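Agarase (Pseudoalteromonas fuliginea, PDB 6XJ9) probably hydrolyses agarose, the galactan of red algal cell walls, as an agarase of glycoside hydrolase family 50. Local coordinates at residues S674-F679 with N731-F736. Residues are numbered along the deposited sequence; the frame is centred on the assembly and turned at random.
Sequences SDSGLF and NYNVGF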
loop_
_atom_site.group_PDB
_atom_site.type_symbol
_atom_site.label_atom_id
_atom_site.label_comp_id
_atom_site.label_asym_id
_atom_site.label_seq_id
_atom_site.Cartn_x
_atom_site.Cartn_y
_atom_site.Cartn_z
ATOM N N SER A 674 7.503 8.089 7.990
ATOM C CA SER A 674 7.815 9.473 7.666
ATOM C C SER A 674 7.080 9.951 6.410
ATOM O O SER A 674 6.965 11.152 6.177
ATOM C CB SER A 674 9.297 9.647 7.541
ATOM O OG SER A 674 9.896 9.496 8.817
ATOM N N ASP A 675 6.552 9.017 5.615
ATOM C CA ASP A 675 5.862 9.365 4.378
ATOM C C ASP A 675 4.487 9.984 4.669
ATOM O O ASP A 675 3.792 10.424 3.756
ATOM C CB ASP A 675 5.784 8.148 3.452
ATOM C CG ASP A 675 4.741 7.115 3.861
ATOM O OD1 ASP A 675 4.273 6.378 2.974
ATOM O OD2 ASP A 675 4.403 7.057 5.060
ATOM N N SER A 676 4.095 10.021 5.947
ATOM C CA SER A 676 2.891 10.718 6.378
ATOM C C SER A 676 3.080 12.235 6.319
ATOM O O SER A 676 2.113 13.000 6.402
ATOM C CB SER A 676 2.512 10.291 7.774
ATOM O OG SER A 676 3.500 10.723 8.700
ATOM N N GLY A 677 4.338 12.675 6.209
ATOM C CA GLY A 677 4.645 14.097 6.200
ATOM C C GLY A 677 4.818 14.657 7.607
ATOM O O GLY A 677 4.938 15.869 7.779
ATOM N N LEU A 678 4.807 13.774 8.617
ATOM C CA LEU A 678 5.144 14.176 9.972
ATOM C C LEU A 678 6.645 14.004 10.183
ATOM O O LEU A 678 7.288 13.220 9.490
ATOM C CB LEU A 678 4.349 13.351 10.992
ATOM C CG LEU A 678 2.828 13.559 10.981
ATOM C CD1 LEU A 678 2.206 12.998 12.249
ATOM C CD2 LEU A 678 2.475 15.034 10.846
ATOM N N PHE A 679 7.181 14.721 11.174
ATOM C CA PHE A 679 8.622 14.801 11.394
ATOM C C PHE A 679 9.116 13.714 12.343
ATOM O O PHE A 679 10.311 13.654 12.635
ATOM C CB PHE A 679 8.990 16.184 11.931
ATOM C CG PHE A 679 8.579 17.275 10.979
ATOM C CD1 PHE A 679 9.035 17.266 9.668
ATOM C CD2 PHE A 679 7.683 18.259 11.373
ATOM C CE1 PHE A 679 8.631 18.246 8.774
ATOM C CE2 PHE A 679 7.295 19.245 10.480
ATOM C CZ PHE A 679 7.769 19.237 9.187
ATOM N N ASN A 731 5.017 14.365 18.543
ATOM C CA ASN A 731 4.587 14.791 17.212
ATOM C C ASN A 731 4.642 13.627 16.225
ATOM O O ASN A 731 5.093 13.797 15.092
ATOM C CB ASN A 731 5.342 16.036 16.710
ATOM C CG ASN A 731 6.845 15.872 16.575
ATOM O OD1 ASN A 731 7.441 14.994 17.201
ATOM N ND2 ASN A 731 7.469 16.712 15.751
ATOM N N TYR A 732 4.116 12.467 16.645
ATOM C CA TYR A 732 4.287 11.204 15.936
ATOM C C TYR A 732 3.151 10.920 14.958
ATOM O O TYR A 732 2.012 11.330 15.183
ATOM C CB TYR A 732 4.150 10.021 16.899
ATOM C CG TYR A 732 5.102 9.950 18.065
ATOM C CD1 TYR A 732 6.269 10.700 18.099
ATOM C CD2 TYR A 732 4.874 9.052 19.101
ATOM C CE1 TYR A 732 7.156 10.595 19.156
ATOM C CE2 TYR A 732 5.758 8.938 20.166
ATOM C CZ TYR A 732 6.907 9.711 20.190
ATOM O OH TYR A 732 7.789 9.609 21.229
ATOM N N ASN A 733 3.466 10.114 13.933
ATOM C CA ASN A 733 2.502 9.462 13.058
ATOM C C ASN A 733 1.862 8.268 13.777
ATOM O O ASN A 733 2.148 7.117 13.441
ATOM C CB ASN A 733 3.147 9.100 11.707
ATOM C CG ASN A 733 2.257 8.341 10.734
ATOM O OD1 ASN A 733 2.714 7.423 10.049
ATOM N ND2 ASN A 733 0.996 8.730 10.619
ATOM N N VAL A 734 0.968 8.558 14.738
ATOM C CA VAL A 734 0.273 7.552 15.535
ATOM C C VAL A 734 -1.182 7.384 15.075
ATOM O O VAL A 734 -1.902 6.524 15.579
ATOM C CB VAL A 734 0.314 7.882 17.045
ATOM C CG1 VAL A 734 1.658 7.575 17.701
ATOM C CG2 VAL A 734 -0.123 9.307 17.344
ATOM N N GLY A 735 -1.643 8.230 14.149
ATOM C CA GLY A 735 -3.058 8.272 13.797
ATOM C C GLY A 735 -3.473 7.170 12.825
ATOM O O GLY A 735 -2.731 6.835 11.901
ATOM N N PHE A 736 -4.683 6.629 13.040
ATOM C CA PHE A 736 -5.411 5.902 12.003
ATOM C C PHE A 736 -5.930 6.869 10.937
ATOM O O PHE A 736 -6.201 6.457 9.801
ATOM C CB PHE A 736 -6.522 5.038 12.613
ATOM C CG PHE A 736 -6.334 3.555 12.396
ATOM C CD1 PHE A 736 -7.164 2.849 11.541
ATOM C CD2 PHE A 736 -5.296 2.873 13.012
ATOM C CE1 PHE A 736 -6.974 1.493 11.322
ATOM C CE2 PHE A 736 -5.109 1.517 12.796
ATOM C CZ PHE A 736 -5.948 0.828 11.950
HETATM O O HOH W 1 5.560 15.710 13.247
#
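Asn731 meets Phe679 mainly through a water, an example of how a solvent molecule can join two loop backbones that stand too far apart to bond directly. The water donates to the carbonyl O of Asn731 (2.7 Å) and accepts from the backbone N of Phe679 (2.8 Å). The amide ND2 of Asn731 passes CB of Phe679 at 4.1 Å and bonds to the carbonyl of Ser159, to whose hydroxyl the Phe679 carbonyl also bonds; both loops are thus tied to the agarase CBM-like domain.

At Tyr732 it is the backbone that takes part: Leu678 pushes CD1 against its carbonyl O (3.4 Å), while its own side chain sets off away from 674-679 and its ring meets that of His680. These loops follow the neighbouring parallel strands 664-666 and 709-714, so they lie at the C-terminal ends of these strands, consistent with the (beta/alpha)8 barrel of this family.

Asn733 centres an inverse gamma turn, closed by a weak bond from Val734 N to Tyr732 O. With CG anti to the backbone N (chi1 177°), its amide extends beneath Ser676, whose OG stands above the amide plane, 3.4 Å from CG. ND2 bonds to Asp719 and OD1 accepts from Ser673 N, while the Ser676 hydroxyl bonds to the Ser673 carbonyl. An alanine here would remove the amide and is likely to leave Asp719 and Ser673 N each short of a partner, with a gap under Ser676.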